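Local coordinates for dTDP-4-dehydrorhamnose reductase (Bacillus anthracis, PDB 3SC6), which catalyses the NADPH-dependent reduction of dTDP-4-dehydrorhamnose to dTDP-L-rhamnose, a step of the rhamnose biosynthetic pathway, at residues 42-48 / 86-90; 48-53 / 92-97; 79-84 / 132-137. All blocks are in the same frame, centred on the assembly; numbering follows the deposited sequence.

Contact 1 of 3, residues 42-48 / 86-90; sequences ITNISQV and GARNV. With NAP (NADP nicotinamide-adenine-dinucleotide phosphate), chain G.
Asn89 meets the backbone of Ile42 with its side-chain amide. Its ND2 donates to Ile42 O at 3.0 Å. The N-H points fairly straight at the oxygen (156°), and the donor lies in the carbonyl plane. The bond ties the turn before helix 45-55 to the middle of helix 76-97. The other end of the same amide is also held. Arg88 comes side-on and gives both NE and NH1 to Asn89 OD1, with NE at 2.8 Å from it. Both ends of the buried amide thus have partners, which should fix its flip.

The close-packed part lies round Ile42. Its CG1 is anti to the backbone N (chi1 -168°), and this branch runs against Gly86, with Ile42 CG1 3.3 Å from Gly86 O. Gly86 has no CB, and Ile42 CD1 lies near the place where one would stand. Ile42 CG1 also touches Val90 CG2 at 3.9 Å. Val48 adds its CG1 beside the backbone of Asn89 and Val90. His62 of strand 59-62 touches Ile42 and Val90, which sets this part against the sheet.

The side toward solvent is looser. Ile45 is exposed and crosses the Asn89 side chain at about a right angle, with Ile45 CB 3.9 Å from Asn89 CG. This is plain van der Waals packing. Asn44 is the N-cap of helix 45-55, although its bond to Gln47 N is weak.

Ile42 also meets the ligand. Ile42 N donates to N1A of the NADP adenine at 3.0 Å and nearly straight, 169°. The two polar groups of one residue are thus divided: the N-H reads the adenine, and the carbonyl is held by Asn89. This probably keeps the turn, which follows strand 30-35 of the Rossmann fold, in place for the cofactor.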
loop_
_atom_site.group_PDB
_atom_site.type_symbol
_atom_site.label_atom_id
_atom_site.label_comp_id
_atom_site.label_asym_id
_atom_site.label_seq_id
_atom_site.Cartn_x
_atom_site.Cartn_y
_atom_site.Cartn_z
ATOM N N ILE A 42 14.265 10.372 -0.993
ATOM C CA ILE A 42 13.170 11.060 -0.321
ATOM C C ILE A 42 13.647 11.867 0.895
ATOM O O ILE A 42 13.099 12.929 1.191
ATOM C CB ILE A 42 12.124 10.028 0.157
ATOM C CG1 ILE A 42 10.828 10.680 0.601
ATOM C CG2 ILE A 42 12.694 9.159 1.257
ATOM C CD1 ILE A 42 9.822 9.653 1.109
ATOM N N THR A 43 14.676 11.373 1.580
ATOM C CA THR A 43 15.213 12.049 2.765
ATOM C C THR A 43 16.118 13.247 2.457
ATOM O O THR A 43 16.573 13.927 3.375
ATOM C CB THR A 43 15.997 11.070 3.656
ATOM O OG1 THR A 43 17.123 10.556 2.939
ATOM C CG2 THR A 43 15.103 9.923 4.099
ATOM N N ASN A 44 16.393 13.492 1.178
ATOM C CA ASN A 44 17.241 14.615 0.765
ATOM C C ASN A 44 16.350 15.661 0.096
ATOM O O ASN A 44 16.062 15.580 -1.098
ATOM C CB ASN A 44 18.341 14.128 -0.185
ATOM C CG ASN A 44 19.279 15.240 -0.622
ATOM O OD1 ASN A 44 19.082 16.410 -0.293
ATOM N ND2 ASN A 44 20.306 14.874 -1.372
ATOM N N ILE A 45 15.922 16.647 0.879
ATOM C CA ILE A 45 15.044 17.705 0.385
ATOM C C ILE A 45 15.652 18.498 -0.774
ATOM O O ILE A 45 14.960 18.823 -1.740
ATOM C CB ILE A 45 14.613 18.655 1.535
ATOM C CG1 ILE A 45 13.462 19.562 1.082
ATOM C CG2 ILE A 45 15.816 19.426 2.088
ATOM C CD1 ILE A 45 12.937 20.484 2.172
ATOM N N SER A 46 16.937 18.806 -0.690
ATOM C CA SER A 46 17.585 19.555 -1.753
ATOM C C SER A 46 17.436 18.805 -3.074
ATOM O O SER A 46 17.209 19.414 -4.117
ATOM C CB SER A 46 19.060 19.783 -1.429
ATOM O OG SER A 46 19.743 18.550 -1.273
ATOM N N GLN A 47 17.552 17.480 -3.022
ATOM C CA GLN A 47 17.429 16.655 -4.220
ATOM C C GLN A 47 15.972 16.561 -4.661
ATOM O O GLN A 47 15.678 16.617 -5.857
ATOM C CB GLN A 47 17.970 15.242 -3.974
ATOM C CG GLN A 47 17.918 14.342 -5.218
ATOM C CD GLN A 47 18.432 12.926 -4.967
ATOM O OE1 GLN A 47 18.650 12.519 -3.824
ATOM N NE2 GLN A 47 18.597 12.161 -6.041
ATOM N N VAL A 48 15.066 16.410 -3.694
ATOM C CA VAL A 48 13.642 16.305 -3.993
ATOM C C VAL A 48 13.182 17.527 -4.782
ATOM O O VAL A 48 12.480 17.400 -5.788
ATOM C CB VAL A 48 12.789 16.163 -2.715
ATOM C CG1 VAL A 48 11.315 16.075 -3.070
ATOM C CG2 VAL A 48 13.206 14.938 -1.934
ATOM N N GLY A 86 10.187 12.194 5.024
ATOM C CA GLY A 86 10.190 11.952 3.588
ATOM C C GLY A 86 8.928 12.453 2.909
ATOM O O GLY A 86 8.986 13.054 1.840
ATOM N N ALA A 87 7.780 12.202 3.530
ATOM C CA ALA A 87 6.503 12.643 2.978
ATOM C C ALA A 87 6.406 14.159 3.065
ATOM O O ALA A 87 5.785 14.809 2.223
ATOM C CB ALA A 87 5.347 11.993 3.735
ATOM N N ARG A 88 7.028 14.721 4.093
ATOM C CA ARG A 88 7.018 16.163 4.304
ATOM C C ARG A 88 7.805 16.858 3.176
ATOM O O ARG A 88 7.360 17.879 2.647
ATOM C CB ARG A 88 7.548 16.455 5.718
ATOM C CG ARG A 88 7.569 17.908 6.194
ATOM C CD ARG A 88 8.554 18.775 5.459
ATOM N NE ARG A 88 9.890 18.210 5.586
ATOM C CZ ARG A 88 10.714 18.429 6.608
ATOM N NH1 ARG A 88 11.911 17.856 6.618
ATOM N NH2 ARG A 88 10.346 19.203 7.625
ATOM N N ASN A 89 8.946 16.284 2.794
ATOM C CA ASN A 89 9.787 16.841 1.722
ATOM C C ASN A 89 9.078 16.776 0.369
ATOM O O ASN A 89 9.111 17.730 -0.410
ATOM C CB ASN A 89 11.115 16.079 1.619
ATOM C CG ASN A 89 11.956 16.180 2.878
ATOM O OD1 ASN A 89 11.680 16.985 3.761
ATOM N ND2 ASN A 89 13.009 15.374 2.950
ATOM N N VAL A 90 8.455 15.637 0.084
ATOM C CA VAL A 90 7.737 15.460 -1.180
ATOM C C VAL A 90 6.508 16.360 -1.195
ATOM O O VAL A 90 6.057 16.786 -2.257
ATOM C CB VAL A 90 7.331 13.990 -1.406
ATOM C CG1 VAL A 90 6.470 13.845 -2.654
ATOM C CG2 VAL A 90 8.579 13.110 -1.490
HETATM P PA NAP G . 8.226 -1.680 -0.956
HETATM O O1A NAP G . 9.122 -1.723 0.258
HETATM O O2A NAP G . 8.431 -2.694 -2.061
HETATM O O5B NAP G . 8.293 -0.212 -1.609
HETATM C C5B NAP G . 8.934 0.881 -0.957
HETATM C C4B NAP G . 10.089 1.364 -1.826
HETATM O O4B NAP G . 10.601 2.605 -1.313
HETATM C C3B NAP G . 11.247 0.367 -1.851
HETATM O O3B NAP G . 11.576 -0.028 -3.185
HETATM C C2B NAP G . 12.404 1.115 -1.228
HETATM O O2B NAP G . 13.651 0.780 -1.836
HETATM C C1B NAP G . 12.021 2.572 -1.452
HETATM N N9A NAP G . 12.767 3.498 -0.557
HETATM C C8A NAP G . 13.307 3.224 0.646
HETATM N N7A NAP G . 13.924 4.336 1.108
HETATM C C5A NAP G . 13.775 5.299 0.179
HETATM C C6A NAP G . 14.212 6.712 0.076
HETATM N N6A NAP G . 14.926 7.290 1.072
HETATM N N1A NAP G . 13.870 7.407 -1.033
HETATM C C2A NAP G . 13.158 6.825 -2.018
HETATM N N3A NAP G . 12.756 5.540 -1.943
HETATM C C4A NAP G . 13.051 4.765 -0.867
HETATM O O3 NAP G . 6.690 -1.749 -0.460
HETATM P PN NAP G . 5.435 -1.364 -1.409
HETATM O O1N NAP G . 4.271 -2.240 -1.010
HETATM O O2N NAP G . 5.873 -1.284 -2.850
HETATM O O5D NAP G . 5.098 0.135 -0.944
HETATM C C5D NAP G . 3.907 0.784 -1.388
HETATM C C4D NAP G . 3.303 1.626 -0.265
HETATM O O4D NAP G . 2.168 0.952 0.302
HETATM C C3D NAP G . 4.281 1.893 0.875
HETATM O O3D NAP G . 4.381 3.299 1.118
HETATM C C2D NAP G . 3.699 1.187 2.081
HETATM O O2D NAP G . 3.894 1.972 3.257
HETATM C C1D NAP G . 2.224 1.012 1.734
HETATM N N1N NAP G . 1.617 -0.190 2.327
HETATM C C2N NAP G . 2.103 -1.407 2.032
HETATM C C3N NAP G . 1.535 -2.556 2.584
HETATM C C7N NAP G . 2.105 -3.905 2.236
HETATM O O7N NAP G . 3.103 -3.962 1.532
HETATM N N7N NAP G . 1.523 -5.014 2.689
HETATM C C4N NAP G . 0.449 -2.427 3.445
HETATM C C5N NAP G . -0.038 -1.161 3.729
HETATM C C6N NAP G . 0.566 -0.050 3.151
HETATM P P2B NAP G . 14.716 -0.155 -1.067
HETATM O O1X NAP G . 15.730 -0.467 -2.140
HETATM O O2X NAP G . 15.245 0.706 0.055
HETATM O O3X NAP G . 13.907 -1.342 -0.602
#

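Contact 2 of 3, residues 48-53 / 92-97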
loop_
_atom_site.group_PDB
_atom_site.type_symbol
_atom_site.label_atom_id
_atom_site.label_comp_id
_atom_site.label_asym_id
_atom_site.label_seq_id
_atom_site.Cartn_x
_atom_site.Cartn_y
_atom_site.Cartn_z
ATOM N N VAL A 48 15.066 16.410 -3.694
ATOM C CA VAL A 48 13.642 16.305 -3.993
ATOM C C VAL A 48 13.182 17.527 -4.782
ATOM O O VAL A 48 12.480 17.400 -5.788
ATOM C CB VAL A 48 12.789 16.163 -2.715
ATOM C CG1 VAL A 48 11.315 16.075 -3.070
ATOM C CG2 VAL A 48 13.206 14.938 -1.934
ATOM N N GLN A 49 13.576 18.709 -4.320
ATOM C CA GLN A 49 13.201 19.944 -4.999
ATOM C C GLN A 49 13.825 20.035 -6.395
ATOM O O GLN A 49 13.144 20.380 -7.355
ATOM C CB GLN A 49 13.521 21.172 -4.132
ATOM C CG GLN A 49 12.655 21.248 -2.861
ATOM C CD GLN A 49 12.972 22.444 -1.967
ATOM O OE1 GLN A 49 14.080 22.983 -1.988
ATOM N NE2 GLN A 49 12.006 22.825 -1.134
ATOM N N GLN A 50 15.103 19.695 -6.519
ATOM C CA GLN A 50 15.768 19.748 -7.817
ATOM C C GLN A 50 15.021 18.940 -8.874
ATOM O O GLN A 50 14.737 19.432 -9.959
ATOM C CB GLN A 50 17.180 19.187 -7.719
ATOM C CG GLN A 50 17.924 19.192 -9.048
ATOM C CD GLN A 50 19.304 18.577 -8.952
ATOM O OE1 GLN A 50 20.064 18.581 -9.924
ATOM N NE2 GLN A 50 19.640 18.043 -7.779
ATOM N N VAL A 51 14.719 17.691 -8.549
ATOM C CA VAL A 51 14.019 16.810 -9.470
ATOM C C VAL A 51 12.601 17.282 -9.783
ATOM O O VAL A 51 12.187 17.283 -10.943
ATOM C CB VAL A 51 13.963 15.371 -8.930
ATOM C CG1 VAL A 51 13.182 14.479 -9.881
ATOM C CG2 VAL A 51 15.369 14.826 -8.723
ATOM N N VAL A 52 11.861 17.684 -8.754
ATOM C CA VAL A 52 10.493 18.149 -8.950
ATOM C C VAL A 52 10.451 19.471 -9.724
ATOM O O VAL A 52 9.503 19.719 -10.461
ATOM C CB VAL A 52 9.729 18.271 -7.617
ATOM C CG1 VAL A 52 8.330 18.811 -7.854
ATOM C CG2 VAL A 52 9.657 16.918 -6.926
ATOM N N GLN A 53 11.466 20.317 -9.554
ATOM C CA GLN A 53 11.516 21.602 -10.269
ATOM C C GLN A 53 11.766 21.385 -11.751
ATOM O O GLN A 53 11.047 21.909 -12.594
ATOM C CB GLN A 53 12.631 22.509 -9.725
ATOM C CG GLN A 53 12.469 23.032 -8.297
ATOM C CD GLN A 53 11.284 23.964 -8.129
ATOM O OE1 GLN A 53 10.502 24.174 -9.056
ATOM N NE2 GLN A 53 11.152 24.535 -6.936
ATOM N N VAL A 92 6.286 19.423 0.335
ATOM C CA VAL A 92 6.789 20.766 0.055
ATOM C C VAL A 92 6.989 20.960 -1.450
ATOM O O VAL A 92 6.453 21.898 -2.039
ATOM C CB VAL A 92 8.128 21.030 0.787
ATOM C CG1 VAL A 92 8.716 22.363 0.370
ATOM C CG2 VAL A 92 7.938 20.964 2.298
ATOM N N ALA A 93 7.750 20.059 -2.068
ATOM C CA ALA A 93 8.023 20.127 -3.504
ATOM C C ALA A 93 6.731 20.110 -4.323
ATOM O O ALA A 93 6.583 20.875 -5.278
ATOM C CB ALA A 93 8.926 18.983 -3.922
ATOM N N SER A 94 5.803 19.232 -3.953
ATOM C CA SER A 94 4.531 19.130 -4.657
ATOM C C SER A 94 3.831 20.484 -4.650
ATOM O O SER A 94 3.230 20.886 -5.650
ATOM C CB SER A 94 3.633 18.089 -3.993
ATOM O OG SER A 94 4.243 16.810 -3.985
ATOM N N GLN A 95 3.923 21.183 -3.518
ATOM C CA GLN A 95 3.303 22.496 -3.366
ATOM C C GLN A 95 3.945 23.539 -4.299
ATOM O O GLN A 95 3.232 24.237 -5.017
ATOM C CB GLN A 95 3.380 22.960 -1.907
ATOM C CG GLN A 95 2.729 24.320 -1.625
ATOM C CD GLN A 95 1.220 24.350 -1.895
ATOM O OE1 GLN A 95 0.611 23.308 -2.138
ATOM N NE2 GLN A 95 0.616 25.538 -1.846
ATOM N N LEU A 96 5.275 23.648 -4.298
ATOM C CA LEU A 96 5.945 24.625 -5.176
ATOM C C LEU A 96 5.591 24.464 -6.646
ATOM O O LEU A 96 5.632 25.439 -7.386
ATOM C CB LEU A 96 7.479 24.609 -5.044
ATOM C CG LEU A 96 8.160 25.067 -3.753
ATOM C CD1 LEU A 96 7.713 24.268 -2.552
ATOM C CD2 LEU A 96 9.666 24.971 -3.916
ATOM N N VAL A 97 5.276 23.247 -7.078
ATOM C CA VAL A 97 4.927 23.013 -8.481
ATOM C C VAL A 97 3.417 22.930 -8.685
ATOM O O VAL A 97 2.932 23.070 -9.804
ATOM C CB VAL A 97 5.558 21.710 -9.029
ATOM C CG1 VAL A 97 7.081 21.777 -8.931
ATOM C CG2 VAL A 97 5.022 20.496 -8.285
#
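Val52 lies over Ala93 and reaches on to Val97. Its two methyls share the work. Val52 CG2 rests on Ala93 CB at 3.7 Å. Val52 CG1, anti to its own backbone N (chi1 178°), turns to Val97 CG1. The two valine side chains meet at about a right angle, and Val97 brings both of its methyls up to the one Val52 branch. Val48 sits one turn before Val52 and puts its CG1 3.9 Å from Ala93 CB. The small Ala93 thus fits between two valines of the facing helix.

Two glutamines line the outer side of this apolar strip. Gln49 is extended beyond CG and lays its amide end by Val92, with Gln49 NE2 3.6 Å from Val92 CG1. Gln53 is bent at chi2 (-65°). The bend brings its amide across Leu96 at a slant, where Gln53 NE2 comes near Leu96 CD2. These are packing contacts, and no hydrogen bond joins the two segments. Gln53 and Leu96 are both exposed, whereas Val48, Val52 and Ala93 are buried. Pro57, in the loop after helix 45-55, also touches Val52.

The axes of the two segments come within 9.4 Å and run in roughly the same direction, with a signed crossing angle of -32°. Helix 45-55 leads into strand 59-62 and helix 76-97 into strand 100-106, two neighbouring parallel strands. Such side-by-side helices, packed through small and branched aliphatic residues, belong to the helix layer of a Rossmann fold.

Contact 3 of 3, residues 79-84 / 132-137. With NAP (NADP nicotinamide-adenine-dinucleotide phosphate), chain G.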
loop_
_atom_site.group_PDB
_atom_site.type_symbol
_atom_site.label_atom_id
_atom_site.label_comp_id
_atom_site.label_asym_id
_atom_site.label_seq_id
_atom_site.Cartn_x
_atom_site.Cartn_y
_atom_site.Cartn_z
ATOM N N ALA A 79 12.428 4.978 10.703
ATOM C CA ALA A 79 11.050 4.784 10.249
ATOM C C ALA A 79 10.449 6.151 9.964
ATOM O O ALA A 79 9.779 6.346 8.941
ATOM C CB ALA A 79 10.241 4.062 11.296
ATOM N N TYR A 80 10.667 7.087 10.885
ATOM C CA TYR A 80 10.168 8.452 10.730
ATOM C C TYR A 80 10.873 9.237 9.637
ATOM O O TYR A 80 10.216 9.860 8.804
ATOM C CB TYR A 80 10.192 9.238 12.053
ATOM C CG TYR A 80 9.072 8.886 13.004
ATOM C CD1 TYR A 80 7.904 9.640 13.001
ATOM C CD2 TYR A 80 9.149 7.808 13.873
ATOM C CE1 TYR A 80 6.855 9.349 13.838
ATOM C CE2 TYR A 80 8.088 7.507 14.728
ATOM C CZ TYR A 80 6.943 8.289 14.696
ATOM O OH TYR A 80 5.873 8.027 15.516
ATOM N N VAL A 81 12.200 9.218 9.632
ATOM C CA VAL A 81 12.948 9.949 8.617
ATOM C C VAL A 81 12.400 9.639 7.233
ATOM O O VAL A 81 12.120 10.546 6.461
ATOM C CB VAL A 81 14.466 9.635 8.661
ATOM C CG1 VAL A 81 15.190 10.329 7.512
ATOM C CG2 VAL A 81 15.059 10.054 9.992
ATOM N N ILE A 82 12.225 8.358 6.931
ATOM C CA ILE A 82 11.711 7.948 5.628
ATOM C C ILE A 82 10.227 8.216 5.437
ATOM O O ILE A 82 9.848 8.938 4.533
ATOM C CB ILE A 82 11.938 6.439 5.359
ATOM C CG1 ILE A 82 13.427 6.091 5.378
ATOM C CG2 ILE A 82 11.352 6.051 3.999
ATOM C CD1 ILE A 82 14.223 6.814 4.334
ATOM N N ASN A 83 9.397 7.627 6.295
ATOM C CA ASN A 83 7.943 7.783 6.211
ATOM C C ASN A 83 7.345 9.143 6.562
ATOM O O ASN A 83 6.398 9.587 5.903
ATOM C CB ASN A 83 7.250 6.695 7.040
ATOM C CG ASN A 83 7.479 5.294 6.488
ATOM O OD1 ASN A 83 7.974 5.126 5.377
ATOM N ND2 ASN A 83 7.078 4.285 7.250
ATOM N N ALA A 84 7.871 9.793 7.591
ATOM C CA ALA A 84 7.356 11.097 8.002
ATOM C C ALA A 84 8.061 12.248 7.281
ATOM O O ALA A 84 7.467 12.914 6.423
ATOM C CB ALA A 84 7.491 11.258 9.504
ATOM N N ALA A 132 2.525 4.486 13.041
ATOM C CA ALA A 132 2.697 5.829 13.590
ATOM C C ALA A 132 3.546 6.701 12.689
ATOM O O ALA A 132 3.295 7.897 12.569
ATOM C CB ALA A 132 3.320 5.757 14.971
ATOM N N SER A 133 4.553 6.105 12.063
ATOM C CA SER A 133 5.439 6.842 11.173
ATOM C C SER A 133 4.686 7.348 9.948
ATOM O O SER A 133 4.878 8.492 9.537
ATOM C CB SER A 133 6.618 5.977 10.736
ATOM O OG SER A 133 6.170 4.841 10.024
ATOM N N LYS A 134 3.834 6.513 9.351
ATOM C CA LYS A 134 3.102 6.987 8.182
ATOM C C LYS A 134 1.952 7.916 8.547
ATOM O O LYS A 134 1.557 8.749 7.739
ATOM C CB LYS A 134 2.701 5.887 7.203
ATOM C CG LYS A 134 3.919 5.150 6.666
ATOM C CD LYS A 134 3.627 4.329 5.435
ATOM C CE LYS A 134 3.259 5.270 4.278
ATOM N NZ LYS A 134 2.997 4.596 2.986
ATOM N N TYR A 135 1.408 7.788 9.751
ATOM C CA TYR A 135 0.334 8.686 10.150
ATOM C C TYR A 135 0.952 10.076 10.228
ATOM O O TYR A 135 0.347 11.055 9.791
ATOM C CB TYR A 135 -0.322 8.267 11.466
ATOM C CG TYR A 135 -1.312 9.286 11.982
ATOM C CD1 TYR A 135 -2.546 9.460 11.370
ATOM C CD2 TYR A 135 -1.040 10.026 13.131
ATOM C CE1 TYR A 135 -3.455 10.393 11.846
ATOM C CE2 TYR A 135 -1.948 10.949 13.623
ATOM C CZ TYR A 135 -3.156 11.127 12.977
ATOM O OH TYR A 135 -4.075 12.043 13.456
ATOM N N ALA A 136 2.174 10.145 10.763
ATOM C CA ALA A 136 2.896 11.401 10.883
ATOM C C ALA A 136 3.128 11.901 9.464
ATOM O O ALA A 136 3.105 13.101 9.199
ATOM C CB ALA A 136 4.224 11.197 11.604
ATOM N N GLY A 137 3.358 10.961 8.554
ATOM C CA GLY A 137 3.578 11.283 7.149
ATOM C C GLY A 137 2.321 11.903 6.563
ATOM O O GLY A 137 2.394 12.921 5.878
HETATM P PA NAP G . 8.226 -1.680 -0.956
HETATM O O1A NAP G . 9.122 -1.723 0.258
HETATM O O2A NAP G . 8.431 -2.694 -2.061
HETATM O O5B NAP G . 8.293 -0.212 -1.609
HETATM C C5B NAP G . 8.934 0.881 -0.957
HETATM C C4B NAP G . 10.089 1.364 -1.826
HETATM O O4B NAP G . 10.601 2.605 -1.313
HETATM C C3B NAP G . 11.247 0.367 -1.851
HETATM O O3B NAP G . 11.576 -0.028 -3.185
HETATM C C2B NAP G . 12.404 1.115 -1.228
HETATM O O2B NAP G . 13.651 0.780 -1.836
HETATM C C1B NAP G . 12.021 2.572 -1.452
HETATM N N9A NAP G . 12.767 3.498 -0.557
HETATM C C8A NAP G . 13.307 3.224 0.646
HETATM N N7A NAP G . 13.924 4.336 1.108
HETATM C C5A NAP G . 13.775 5.299 0.179
HETATM C C6A NAP G . 14.212 6.712 0.076
HETATM N N6A NAP G . 14.926 7.290 1.072
HETATM N N1A NAP G . 13.870 7.407 -1.033
HETATM C C2A NAP G . 13.158 6.825 -2.018
HETATM N N3A NAP G . 12.756 5.540 -1.943
HETATM C C4A NAP G . 13.051 4.765 -0.867
HETATM O O3 NAP G . 6.690 -1.749 -0.460
HETATM P PN NAP G . 5.435 -1.364 -1.409
HETATM O O1N NAP G . 4.271 -2.240 -1.010
HETATM O O2N NAP G . 5.873 -1.284 -2.850
HETATM O O5D NAP G . 5.098 0.135 -0.944
HETATM C C5D NAP G . 3.907 0.784 -1.388
HETATM C C4D NAP G . 3.303 1.626 -0.265
HETATM O O4D NAP G . 2.168 0.952 0.302
HETATM C C3D NAP G . 4.281 1.893 0.875
HETATM O O3D NAP G . 4.381 3.299 1.118
HETATM C C2D NAP G . 3.699 1.187 2.081
HETATM O O2D NAP G . 3.894 1.972 3.257
HETATM C C1D NAP G . 2.224 1.012 1.734
HETATM N N1N NAP G . 1.617 -0.190 2.327
HETATM C C2N NAP G . 2.103 -1.407 2.032
HETATM C C3N NAP G . 1.535 -2.556 2.584
HETATM C C7N NAP G . 2.105 -3.905 2.236
HETATM O O7N NAP G . 3.103 -3.962 1.532
HETATM N N7N NAP G . 1.523 -5.014 2.689
HETATM C C4N NAP G . 0.449 -2.427 3.445
HETATM C C5N NAP G . -0.038 -1.161 3.729
HETATM C C6N NAP G . 0.566 -0.050 3.151
HETATM P P2B NAP G . 14.716 -0.155 -1.067
HETATM O O1X NAP G . 15.730 -0.467 -2.140
HETATM O O2X NAP G . 15.245 0.706 0.055
HETATM O O3X NAP G . 13.907 -1.342 -0.602
#
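Tyr80 lays one face of its ring over the backbone of Ser133. Ser133 CA stands 4.1 Å from the ring centroid and 17° off the ring normal, a CH-pi contact displaced toward the rim. The ring points across helix 129-144, and Tyr80 OH reaches Ala132 CB at 3.5 Å. Ala136 CB approaches Tyr80 CE1 obliquely.

Asn83 meets the side chain of Ser133. Its ND2 donates to Ser133 OG at 3.0 Å, almost straight (171°), and the oxygen lies in the amide plane. Ser133 OG can take this bond because it sits between its backbone N and carbonyl carbon (chi1 61°), where it also bonds Tyr130 O. The other end of the amide, Asn83 OD1, bonds Tyr66 N. The buried Asn83 therefore links helix 76-97, helix 129-144 and the loop after strand 59-62.

The aliphatic start of Lys134 passes the same amide at a slant, with Lys134 CG 3.3 Å from Asn83 ND2. Farther out the chain bends at chi3 toward the cofactor. Lys134 NZ is modelled within bonding distance of both hydroxyls of the nicotinamide ribose, O3D and O2D, though its place is less sure.

At the C-terminal end of the two segments the backbones come closest. Ala84 CA and Gly137 CA are 3.9 Å apart, and the bare Gly137 CA faces Asn83 O. The axes of the two segments approach to 7.8 Å.

Tyr130 and Lys134 have the spacing of the Tyr-X-X-X-Lys motif of short-chain dehydrogenases/reductases. Tyr130 OH bonds NADP, and Lys134 is modelled doing so. Asn83 and Ser133 lie behind this pair as a probable second shell: Ser133 bonds the backbone of Tyr130, and Asn83 packs along Lys134. This probably helps to position the lysine chain at the ribose.

In the fold
The three contacts share helix 76-97, which lies between helix 45-55 and helix 129-144. Contacts 1 and 2 follow one another along the same helix pair and share Val48. Contact 3 joins the other neighbour. Contacts 1 and 3 are buried, touch each other through Thr43 and Ile82, and both meet NADP, at the adenine and the nicotinamide ribose respectively. Each has an asparagine of helix 76-97 that makes a hydrogen bond across. Contact 2 is only partly buried and lies farther out, its centre about 19 Å from that of contact 3. Its chemistry is aliphatic, with glutamines on the outer side. Among these three, the hydrogen bonds lie in the two contacts that touch the cofactor.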